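Local coordinates for protein 1-deoxy-D-xylulose 5-phosphate reductoisomerase (Zymomonas mobilis, PDB 1R0K) that catalyses the NADPH-dependent rearrangement and reduction of 1-deoxy-D-xylulose 5-phosphate to 2-C-methyl-D-erythritol 4-phosphate, an early step of isoprenoid biosynthesis that requires divalent metal ions, at residues B[124-127]-B[128-132]; B[213-216]-B[217-220]; B[307-310]-B[311-315]; B[343-346]-B[347-350]. All coordinates share one frame; numbering follows the deposited sequence.

Contact 1 of 4, residues B[124-127]-B[128-132]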
ATOM      1  N   ASN B 124       9.758  21.890   1.014  1.00 18.34           N
ATOM      2  CA  ASN B 124       9.561  23.077   1.853  1.00 18.26           C
ATOM      3  C   ASN B 124       8.226  22.966   2.592  1.00 19.23           C
ATOM      4  O   ASN B 124       7.178  22.805   1.970  1.00 18.36           O
ATOM      5  CB  ASN B 124       9.581  24.344   0.987  1.00 17.62           C
ATOM      6  CG  ASN B 124       9.199  25.598   1.767  1.00 18.97           C
ATOM      7  OD1 ASN B 124       8.019  25.934   1.892  1.00 17.82           O
ATOM      8  ND2 ASN B 124      10.199  26.289   2.307  1.00 17.82           N
ATOM      9  N   LYS B 125       8.268  23.066   3.918  1.00 19.56           N
ATOM     10  CA  LYS B 125       7.064  22.937   4.738  1.00 19.23           C
ATOM     11  C   LYS B 125       6.189  24.189   4.857  1.00 19.82           C
ATOM     12  O   LYS B 125       4.964  24.088   4.923  1.00 18.03           O
ATOM     13  CB  LYS B 125       7.448  22.455   6.140  1.00 21.42           C
ATOM     14  CG  LYS B 125       8.171  21.115   6.154  1.00 22.16           C
ATOM     15  CD  LYS B 125       8.598  20.736   7.567  1.00 25.42           C
ATOM     16  CE  LYS B 125       9.257  19.368   7.602  1.00 26.77           C
ATOM     17  NZ  LYS B 125      10.534  19.354   6.842  1.00 28.84           N
ATOM     18  N   GLU B 126       6.808  25.365   4.897  1.00 17.59           N
ATOM     19  CA  GLU B 126       6.045  26.604   5.021  1.00 18.86           C
ATOM     20  C   GLU B 126       5.049  26.767   3.875  1.00 17.61           C
ATOM     21  O   GLU B 126       3.974  27.350   4.050  1.00 17.25           O
ATOM     22  CB  GLU B 126       6.981  27.817   5.054  1.00 18.62           C
ATOM     23  CG  GLU B 126       7.764  28.007   6.354  1.00 20.82           C
ATOM     24  CD  GLU B 126       8.802  26.926   6.594  1.00 22.60           C
ATOM     25  OE1 GLU B 126       9.258  26.296   5.612  1.00 19.01           O
ATOM     26  OE2 GLU B 126       9.181  26.721   7.770  1.00 22.00           O
ATOM     27  N   SER B 127       5.409  26.246   2.708  1.00 15.54           N
ATOM     28  CA  SER B 127       4.548  26.341   1.539  1.00 16.20           C
ATOM     29  C   SER B 127       3.121  25.884   1.820  1.00 16.64           C
ATOM     30  O   SER B 127       2.167  26.545   1.407  1.00 19.08           O
ATOM     31  CB  SER B 127       5.131  25.523   0.385  1.00 15.64           C
ATOM     32  OG  SER B 127       6.337  26.097  -0.079  1.00 16.31           O
ATOM     33  N   LEU B 128       2.962  24.766   2.522  1.00 15.13           N
ATOM     34  CA  LEU B 128       1.621  24.266   2.810  1.00 16.34           C
ATOM     35  C   LEU B 128       1.151  24.561   4.229  1.00 17.52           C
ATOM     36  O   LEU B 128      -0.046  24.658   4.491  1.00 18.99           O
ATOM     37  CB  LEU B 128       1.548  22.766   2.528  1.00 16.23           C
ATOM     38  CG  LEU B 128       1.882  22.409   1.077  1.00 15.55           C
ATOM     39  CD1 LEU B 128       1.714  20.911   0.866  1.00 17.14           C
ATOM     40  CD2 LEU B 128       0.981  23.191   0.134  1.00 13.70           C
ATOM     41  N   VAL B 129       2.092  24.708   5.150  1.00 17.72           N
ATOM     42  CA  VAL B 129       1.730  25.007   6.526  1.00 19.56           C
ATOM     43  C   VAL B 129       1.255  26.450   6.642  1.00 19.03           C
ATOM     44  O   VAL B 129       0.196  26.725   7.203  1.00 21.92           O
ATOM     45  CB  VAL B 129       2.929  24.818   7.477  1.00 20.08           C
ATOM     46  CG1 VAL B 129       2.583  25.356   8.867  1.00 22.70           C
ATOM     47  CG2 VAL B 129       3.296  23.349   7.563  1.00 21.68           C
ATOM     48  N   SER B 130       2.037  27.368   6.092  1.00 18.02           N
ATOM     49  CA  SER B 130       1.707  28.783   6.183  1.00 17.52           C
ATOM     50  C   SER B 130       0.954  29.354   4.986  1.00 17.40           C
ATOM     51  O   SER B 130       0.120  30.245   5.148  1.00 16.90           O
ATOM     52  CB  SER B 130       2.990  29.579   6.417  1.00 18.76           C
ATOM     53  OG  SER B 130       3.680  29.079   7.554  1.00 19.30           O
ATOM     54  N   ALA B 131       1.239  28.847   3.791  1.00 14.65           N
ATOM     55  CA  ALA B 131       0.582  29.345   2.587  1.00 15.18           C
ATOM     56  C   ALA B 131      -0.116  28.248   1.781  1.00 14.84           C
ATOM     57  O   ALA B 131      -0.200  28.334   0.553  1.00 15.86           O
ATOM     58  CB  ALA B 131       1.598  30.060   1.713  1.00 13.31           C
ATOM     59  N   GLY B 132      -0.619  27.230   2.474  1.00 15.24           N
ATOM     60  CA  GLY B 132      -1.290  26.125   1.804  1.00 16.00           C
ATOM     61  C   GLY B 132      -2.368  26.496   0.797  1.00 16.06           C
ATOM     62  O   GLY B 132      -2.369  25.996  -0.333  1.00 15.23           O
TER
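K125 and V129 meet across the single turn of the short helix 126-129, which follows strand 119-122 of the parallel, Rossmann-type sheet. Backbone bonds come first: V129 N gives K125 O a bond of 2.9 Å, and L128 N donates to the same oxygen. E126 O also takes two donors, S130 N at 2.8 Å and A131 N, the latter five residues on, so the turn widens as it ends.

A side-chain cap secures the start. N124 OD1 accepts from S127 N at 2.8 Å and from S127 OG at 2.6 Å; with chi1 at -67° the hydroxyl lies beside its own backbone N, within reach of the same amide oxygen. Asparagine suits this place because its ND2 can at once bond to the carbonyls of I101 and G103. N124 and E126 are predicted to bind NADPH, and K125 the substrate.

Apolar packing completes the turn. L128 turns outward onto M135, I136 and L228, and an alanine here would probably leave these three facing a gap. On another side, the methyl CG2 of V129 rests 3.2 Å from K125 O.

Contact 2 of 4, residues B[213-216]-B[217-220]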
ATOM      1  N   ALA B 213       9.717  16.407  19.845  1.00 12.58           N
ATOM      2  CA  ALA B 213       9.446  16.187  21.259  1.00 13.16           C
ATOM      3  C   ALA B 213       8.055  16.658  21.678  1.00 12.38           C
ATOM      4  O   ALA B 213       7.398  16.014  22.489  1.00 13.88           O
ATOM      5  CB  ALA B 213      10.514  16.882  22.102  1.00 12.94           C
ATOM      6  N   THR B 214       7.602  17.776  21.119  1.00 13.19           N
ATOM      7  CA  THR B 214       6.288  18.316  21.460  1.00 11.62           C
ATOM      8  C   THR B 214       5.214  17.770  20.525  1.00 13.47           C
ATOM      9  O   THR B 214       4.018  17.930  20.774  1.00 11.06           O
ATOM     10  CB  THR B 214       6.267  19.842  21.333  1.00 12.49           C
ATOM     11  OG1 THR B 214       6.462  20.195  19.961  1.00 12.71           O
ATOM     12  CG2 THR B 214       7.371  20.473  22.179  1.00 12.56           C
ATOM     13  N   MET B 215       5.663  17.125  19.451  1.00 13.15           N
ATOM     14  CA  MET B 215       4.792  16.570  18.429  1.00 14.20           C
ATOM     15  C   MET B 215       4.192  17.672  17.561  1.00 16.52           C
ATOM     16  O   MET B 215       3.201  17.460  16.865  1.00 17.28           O
ATOM     17  CB  MET B 215       3.689  15.693  19.041  1.00 15.92           C
ATOM     18  CG  MET B 215       4.189  14.330  19.508  1.00 13.82           C
ATOM     19  SD  MET B 215       2.866  13.104  19.687  1.00 16.55           S
ATOM     20  CE  MET B 215       2.692  12.525  17.993  1.00 14.38           C
ATOM     21  N   MET B 216       4.808  18.850  17.599  1.00 16.76           N
ATOM     22  CA  MET B 216       4.356  19.965  16.778  1.00 15.97           C
ATOM     23  C   MET B 216       4.633  19.576  15.326  1.00 16.04           C
ATOM     24  O   MET B 216       3.890  19.946  14.414  1.00 13.56           O
ATOM     25  CB  MET B 216       5.137  21.232  17.128  1.00 18.92           C
ATOM     26  CG  MET B 216       4.727  22.463  16.336  1.00 24.55           C
ATOM     27  SD  MET B 216       3.002  22.939  16.598  1.00 29.54           S
ATOM     28  CE  MET B 216       3.083  23.587  18.251  1.00 25.15           C
ATOM     29  N   ASN B 217       5.707  18.818  15.118  1.00 16.08           N
ATOM     30  CA  ASN B 217       6.065  18.378  13.774  1.00 16.92           C
ATOM     31  C   ASN B 217       4.900  17.598  13.185  1.00 15.10           C
ATOM     32  O   ASN B 217       4.592  17.751  12.007  1.00 16.94           O
ATOM     33  CB  ASN B 217       7.347  17.524  13.794  1.00 15.59           C
ATOM     34  CG  ASN B 217       7.141  16.142  14.414  1.00 17.09           C
ATOM     35  OD1 ASN B 217       6.510  15.998  15.460  1.00 16.48           O
ATOM     36  ND2 ASN B 217       7.694  15.122  13.769  1.00 18.11           N
ATOM     37  N   LYS B 218       4.241  16.781  14.008  1.00 15.65           N
ATOM     38  CA  LYS B 218       3.094  16.001  13.544  1.00 15.25           C
ATOM     39  C   LYS B 218       1.898  16.888  13.255  1.00 15.00           C
ATOM     40  O   LYS B 218       1.138  16.626  12.322  1.00 14.58           O
ATOM     41  CB  LYS B 218       2.679  14.943  14.570  1.00 17.38           C
ATOM     42  CG  LYS B 218       3.463  13.661  14.480  1.00 19.47           C
ATOM     43  CD  LYS B 218       3.350  13.037  13.096  1.00 17.72           C
ATOM     44  CE  LYS B 218       4.597  12.229  12.813  1.00 16.71           C
ATOM     45  NZ  LYS B 218       4.603  11.595  11.483  1.00 18.42           N
ATOM     46  N   GLY B 219       1.721  17.924  14.073  1.00 14.83           N
ATOM     47  CA  GLY B 219       0.610  18.835  13.867  1.00 13.31           C
ATOM     48  C   GLY B 219       0.777  19.558  12.543  1.00 14.55           C
ATOM     49  O   GLY B 219      -0.186  19.750  11.803  1.00 13.05           O
ATOM     50  N   LEU B 220       2.011  19.954  12.240  1.00 14.57           N
ATOM     51  CA  LEU B 220       2.295  20.655  10.993  1.00 16.12           C
ATOM     52  C   LEU B 220       2.108  19.711   9.811  1.00 16.11           C
ATOM     53  O   LEU B 220       1.635  20.111   8.747  1.00 17.83           O
ATOM     54  CB  LEU B 220       3.719  21.212  11.017  1.00 16.80           C
ATOM     55  CG  LEU B 220       3.985  22.164  12.189  1.00 18.99           C
ATOM     56  CD1 LEU B 220       5.441  22.585  12.192  1.00 19.82           C
ATOM     57  CD2 LEU B 220       3.078  23.375  12.079  1.00 18.60           C
TER
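The backbone of M215 adopts a left-handed helical conformation (phi 73°, psi 18°) as the chain leaves helix 206-214, and the residue serves as N-cap of helix 216-229, its O accepting from G219 N at 3.2 Å and weakly from K218 N, while M216 O accepts from L220 N at 2.9 Å. This is a helix-to-helix junction, and an ST turn supports it: T214 OG1 takes the N-H of M216 at 3.2 Å, a role open to threonine because its hydroxyl sits so near the main chain.

Among the side chains, M215 and K218 lie askew to one another, the flexible thioether bending at chi3 to set its CE 3.8 Å from K218 CG. The aliphatic part of the lysine thus packs on methionine, whereas NZ goes on to T174 O and forms salt bridges with E152 and E221, both predicted metal ligands; K218 and N217 are themselves predicted to bind the substrate. G219, lacking a side chain, lets the helix pass close to its neighbour. M216 and L220, one turn apart, share an apolar face toward M325, with CG of the methionine 4.2 Å from CD1 of the leucine. N217 holds CG between its backbone N and carbonyl carbon (chi1 71°), folding OD1 back to 3.5 Å from M215 CA.

Contact 3 of 4, residues B[307-310]-B[311-315]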
ATOM      1  N   ALA B 307      -0.132  20.191  21.252  1.00 14.93           N
ATOM      2  CA  ALA B 307       0.216  20.749  19.949  1.00 14.88           C
ATOM      3  C   ALA B 307      -0.649  20.095  18.873  1.00 13.57           C
ATOM      4  O   ALA B 307      -0.967  20.717  17.858  1.00 13.46           O
ATOM      5  CB  ALA B 307       1.700  20.514  19.648  1.00 13.94           C
ATOM      6  N   LEU B 308      -1.027  18.838  19.096  1.00 13.00           N
ATOM      7  CA  LEU B 308      -1.852  18.124  18.129  1.00 14.34           C
ATOM      8  C   LEU B 308      -3.223  18.781  18.048  1.00 15.46           C
ATOM      9  O   LEU B 308      -3.782  18.938  16.962  1.00 15.34           O
ATOM     10  CB  LEU B 308      -1.989  16.642  18.511  1.00 14.58           C
ATOM     11  CG  LEU B 308      -0.698  15.813  18.449  1.00 14.60           C
ATOM     12  CD1 LEU B 308      -1.002  14.357  18.804  1.00 12.77           C
ATOM     13  CD2 LEU B 308      -0.086  15.905  17.049  1.00 13.66           C
ATOM     14  N   THR B 309      -3.758  19.176  19.197  1.00 15.54           N
ATOM     15  CA  THR B 309      -5.061  19.831  19.228  1.00 17.25           C
ATOM     16  C   THR B 309      -4.992  21.211  18.585  1.00 17.06           C
ATOM     17  O   THR B 309      -5.898  21.611  17.847  1.00 18.22           O
ATOM     18  CB  THR B 309      -5.568  19.979  20.666  1.00 18.60           C
ATOM     19  OG1 THR B 309      -5.701  18.680  21.255  1.00 20.79           O
ATOM     20  CG2 THR B 309      -6.923  20.686  20.684  1.00 20.84           C
ATOM     21  N   LEU B 310      -3.914  21.940  18.864  1.00 16.63           N
ATOM     22  CA  LEU B 310      -3.731  23.270  18.299  1.00 16.07           C
ATOM     23  C   LEU B 310      -3.738  23.194  16.775  1.00 16.68           C
ATOM     24  O   LEU B 310      -4.374  24.013  16.106  1.00 13.78           O
ATOM     25  CB  LEU B 310      -2.415  23.884  18.792  1.00 15.82           C
ATOM     26  CG  LEU B 310      -2.356  24.209  20.290  1.00 17.71           C
ATOM     27  CD1 LEU B 310      -1.038  24.894  20.620  1.00 17.23           C
ATOM     28  CD2 LEU B 310      -3.537  25.109  20.666  1.00 15.78           C
ATOM     29  N   ALA B 311      -3.035  22.209  16.229  1.00 15.89           N
ATOM     30  CA  ALA B 311      -2.979  22.036  14.782  1.00 17.93           C
ATOM     31  C   ALA B 311      -4.387  21.789  14.249  1.00 18.13           C
ATOM     32  O   ALA B 311      -4.800  22.399  13.260  1.00 18.05           O
ATOM     33  CB  ALA B 311      -2.068  20.862  14.426  1.00 18.15           C
ATOM     34  N   MET B 312      -5.118  20.897  14.916  1.00 18.51           N
ATOM     35  CA  MET B 312      -6.490  20.565  14.529  1.00 19.82           C
ATOM     36  C   MET B 312      -7.388  21.799  14.515  1.00 18.14           C
ATOM     37  O   MET B 312      -8.108  22.042  13.545  1.00 16.82           O
ATOM     38  CB  MET B 312      -7.092  19.535  15.499  1.00 21.04           C
ATOM     39  CG  MET B 312      -6.638  18.111  15.276  1.00 26.97           C
ATOM     40  SD  MET B 312      -7.402  17.371  13.813  1.00 36.95           S
ATOM     41  CE  MET B 312      -6.764  15.673  13.922  1.00 36.43           C
ATOM     42  N   GLU B 313      -7.352  22.569  15.599  1.00 17.63           N
ATOM     43  CA  GLU B 313      -8.180  23.767  15.705  1.00 19.89           C
ATOM     44  C   GLU B 313      -7.782  24.806  14.661  1.00 18.68           C
ATOM     45  O   GLU B 313      -8.636  25.470  14.073  1.00 17.95           O
ATOM     46  CB  GLU B 313      -8.074  24.357  17.116  1.00 19.93           C
ATOM     47  CG  GLU B 313      -8.454  23.366  18.205  1.00 24.18           C
ATOM     48  CD  GLU B 313      -8.396  23.963  19.599  1.00 26.90           C
ATOM     49  OE1 GLU B 313      -7.444  24.717  19.889  1.00 26.69           O
ATOM     50  OE2 GLU B 313      -9.301  23.666  20.411  1.00 29.09           O
ATOM     51  N   SER B 314      -6.484  24.935  14.417  1.00 17.89           N
ATOM     52  CA  SER B 314      -6.011  25.889  13.427  1.00 18.28           C
ATOM     53  C   SER B 314      -6.562  25.533  12.041  1.00 18.19           C
ATOM     54  O   SER B 314      -7.017  26.412  11.307  1.00 18.05           O
ATOM     55  CB  SER B 314      -4.480  25.916  13.403  1.00 18.35           C
ATOM     56  OG  SER B 314      -3.963  26.429  14.623  1.00 18.89           O
ATOM     57  N   ILE B 315      -6.528  24.249  11.686  1.00 18.43           N
ATOM     58  CA  ILE B 315      -7.038  23.811  10.386  1.00 20.22           C
ATOM     59  C   ILE B 315      -8.539  24.069  10.297  1.00 20.99           C
ATOM     60  O   ILE B 315      -9.026  24.608   9.301  1.00 21.23           O
ATOM     61  CB  ILE B 315      -6.799  22.301  10.149  1.00 22.29           C
ATOM     62  CG1 ILE B 315      -5.303  22.011  10.092  1.00 22.87           C
ATOM     63  CG2 ILE B 315      -7.469  21.862   8.850  1.00 20.12           C
ATOM     64  CD1 ILE B 315      -4.979  20.539   9.946  1.00 26.71           C
TER
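L310 O is gripped twice by S314, whose backbone N and hydroxyl OG both donate to it at 2.9 Å from opposite faces of the carbonyl plane, in the middle of the regular alpha helix 307-317. The hydroxyl comes from 39° above that plane. It gets there because OG lies beside its own backbone N (chi1 -66°), folded back along the helix toward the preceding turn. Serine suits a buried helical position for this reason: it satisfies its polar atom on the helix itself and leaves little bulk toward R321, M325 and L354. A valine in its place would probably leave L310 O with the backbone bond alone and press its branches into those neighbours.

The backbone repeats the same step, A311 N to A307 O, M312 N to L308 O and E313 N to T309 O, the last being short at 2.8 Å. A307 and A311, with only a methyl each, keep this surface slim where helix 216-229 lies close by.

On the outer side, T309 and E313 cross obliquely. The threonine methyl CG2 touches the glutamate CD at 3.8 Å, so it is the flat carboxylate end that lies against the methyl, while E313 CG sits 3.1 Å from T309 O. The glutamate, extended beyond CG, lies on the exposed side, where a charged carboxylate can meet solvent. Its carboxylate also passes the branched end of L310, with OE1 4.0 Å from CD2.

Contact 4 of 4, residues B[343-346]-B[347-350]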
ATOM      1  N   PHE B 343       9.581  23.592  28.910  1.00 14.03           N
ATOM      2  CA  PHE B 343       9.221  22.761  27.759  1.00 14.46           C
ATOM      3  C   PHE B 343       7.733  22.839  27.419  1.00 15.20           C
ATOM      4  O   PHE B 343       7.357  22.984  26.250  1.00 14.65           O
ATOM      5  CB  PHE B 343       9.598  21.301  28.032  1.00 14.31           C
ATOM      6  CG  PHE B 343       9.281  20.364  26.895  1.00 14.94           C
ATOM      7  CD1 PHE B 343      10.063  20.354  25.742  1.00 16.14           C
ATOM      8  CD2 PHE B 343       8.205  19.489  26.980  1.00 14.33           C
ATOM      9  CE1 PHE B 343       9.775  19.477  24.684  1.00 18.68           C
ATOM     10  CE2 PHE B 343       7.908  18.611  25.933  1.00 15.27           C
ATOM     11  CZ  PHE B 343       8.694  18.604  24.782  1.00 15.15           C
ATOM     12  N   LEU B 344       6.886  22.739  28.438  1.00 13.21           N
ATOM     13  CA  LEU B 344       5.444  22.781  28.223  1.00 14.97           C
ATOM     14  C   LEU B 344       4.902  24.166  27.913  1.00 15.14           C
ATOM     15  O   LEU B 344       3.744  24.306  27.508  1.00 15.45           O
ATOM     16  CB  LEU B 344       4.705  22.201  29.433  1.00 14.10           C
ATOM     17  CG  LEU B 344       4.986  20.722  29.716  1.00 14.40           C
ATOM     18  CD1 LEU B 344       4.138  20.256  30.902  1.00 15.54           C
ATOM     19  CD2 LEU B 344       4.669  19.889  28.479  1.00 12.64           C
ATOM     20  N   ASP B 345       5.728  25.190  28.102  1.00 15.02           N
ATOM     21  CA  ASP B 345       5.299  26.556  27.817  1.00 15.06           C
ATOM     22  C   ASP B 345       5.275  26.815  26.311  1.00 15.09           C
ATOM     23  O   ASP B 345       4.646  27.769  25.848  1.00 15.39           O
ATOM     24  CB  ASP B 345       6.225  27.582  28.485  1.00 14.70           C
ATOM     25  CG  ASP B 345       6.094  27.602  29.995  1.00 16.86           C
ATOM     26  OD1 ASP B 345       4.961  27.490  30.500  1.00 19.23           O
ATOM     27  OD2 ASP B 345       7.128  27.747  30.679  1.00 18.07           O
ATOM     28  N   ILE B 346       5.968  25.976  25.549  1.00 14.74           N
ATOM     29  CA  ILE B 346       6.004  26.139  24.101  1.00 14.44           C
ATOM     30  C   ILE B 346       4.593  26.107  23.530  1.00 13.79           C
ATOM     31  O   ILE B 346       4.151  27.070  22.898  1.00 13.42           O
ATOM     32  CB  ILE B 346       6.852  25.041  23.429  1.00 14.44           C
ATOM     33  CG1 ILE B 346       8.306  25.159  23.892  1.00 15.24           C
ATOM     34  CG2 ILE B 346       6.772  25.171  21.914  1.00 12.98           C
ATOM     35  CD1 ILE B 346       9.183  23.990  23.502  1.00 13.71           C
ATOM     36  N   ALA B 347       3.882  25.007  23.757  1.00 13.44           N
ATOM     37  CA  ALA B 347       2.517  24.885  23.255  1.00 13.73           C
ATOM     38  C   ALA B 347       1.604  25.934  23.881  1.00 15.36           C
ATOM     39  O   ALA B 347       0.626  26.355  23.266  1.00 14.33           O
ATOM     40  CB  ALA B 347       1.969  23.480  23.531  1.00 13.60           C
ATOM     41  N   LYS B 348       1.906  26.349  25.107  1.00 16.35           N
ATOM     42  CA  LYS B 348       1.075  27.361  25.756  1.00 18.22           C
ATOM     43  C   LYS B 348       1.227  28.705  25.058  1.00 15.96           C
ATOM     44  O   LYS B 348       0.241  29.393  24.809  1.00 17.44           O
ATOM     45  CB  LYS B 348       1.429  27.487  27.242  1.00 21.09           C
ATOM     46  CG  LYS B 348       0.995  26.274  28.052  1.00 25.58           C
ATOM     47  CD  LYS B 348       1.263  26.441  29.540  1.00 29.86           C
ATOM     48  CE  LYS B 348       0.835  25.189  30.301  1.00 31.84           C
ATOM     49  NZ  LYS B 348       1.021  25.324  31.775  1.00 35.43           N
ATOM     50  N   ILE B 349       2.459  29.079  24.736  1.00 16.16           N
ATOM     51  CA  ILE B 349       2.700  30.339  24.048  1.00 15.44           C
ATOM     52  C   ILE B 349       2.024  30.290  22.684  1.00 15.39           C
ATOM     53  O   ILE B 349       1.416  31.270  22.246  1.00 15.47           O
ATOM     54  CB  ILE B 349       4.214  30.603  23.846  1.00 16.51           C
ATOM     55  CG1 ILE B 349       4.902  30.810  25.202  1.00 17.13           C
ATOM     56  CG2 ILE B 349       4.421  31.817  22.951  1.00 16.19           C
ATOM     57  CD1 ILE B 349       4.382  31.976  25.997  1.00 21.10           C
ATOM     58  N   VAL B 350       2.125  29.148  22.009  1.00 14.20           N
ATOM     59  CA  VAL B 350       1.506  29.018  20.695  1.00 15.08           C
ATOM     60  C   VAL B 350      -0.001  29.212  20.825  1.00 15.70           C
ATOM     61  O   VAL B 350      -0.604  29.963  20.059  1.00 16.45           O
ATOM     62  CB  VAL B 350       1.809  27.640  20.056  1.00 13.04           C
ATOM     63  CG1 VAL B 350       1.006  27.466  18.775  1.00 11.75           C
ATOM     64  CG2 VAL B 350       3.301  27.539  19.743  1.00 12.65           C
TER
HETATM   65  O   HOH W   1       5.020  22.595  24.577  1.00 15.82           O
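K348 runs back along the 343-350 turn, touching L344 and D345 with its methylene chain. Its chi2 to chi4 are all near 180°, so the chain is extended, and chi1 of -70° sets CG anti to the carbonyl carbon, 3.4 Å from L344 O. Further out, its CD passes D345 OD1 at 4.0 Å. The two side chains cross at a slant without forming a salt bridge, for K348 NZ remains 4.7 Å from OD1, although the opposite charges probably attract weakly. D345 is instead engaged through OD2, which accepts from the backbone N of G342, just upstream; a short carboxylate can fold back to that N-H. K348, long and charged, suits the exposed face.

The beta-branched residues lie flush with the backbone: I349 holds CG1 3.1 Å from D345 O, and V350, with CG1 anti to its N (chi1 173°), turns CG2 over I346 O. Their amides make the ordinary helical bonds to those same oxygens. A water bridges the chain here, donating to F343 O at 2.9 Å and accepting from A347 N at 2.8 Å, thereby joining two groups that do not bond directly.

Around this turn, I346 and V350 face helix 321-337, F343 fits against helix 206-214 and sets its ring edge-to-face with that of F180, and L344 leans on helix 185-188.

All four contacts are local and follow one another in series along the chain; none nests in or crosses another, and each lies within one short continuous stretch: a turn of helix, a helix-to-helix junction, or two turns of a longer helix. Contact 1, beside the parallel sheet of the NADPH-binding part, touches contact 2 where V129 CG1 meets L220 CD2 at 3.8 Å. Contact 2 then joins helix 206-214 to helix 216-229 and is the hub, since contacts 3 and 4 also pack on it: G219 CA lies 3.4 Å from A311 CB, and T214 CG2 lies 3.5 Å from F343 CZ. Contacts 3 and 4 meet through L310 and V350, tying helix 307-317 to helix 345-356. Contact 1 touches neither.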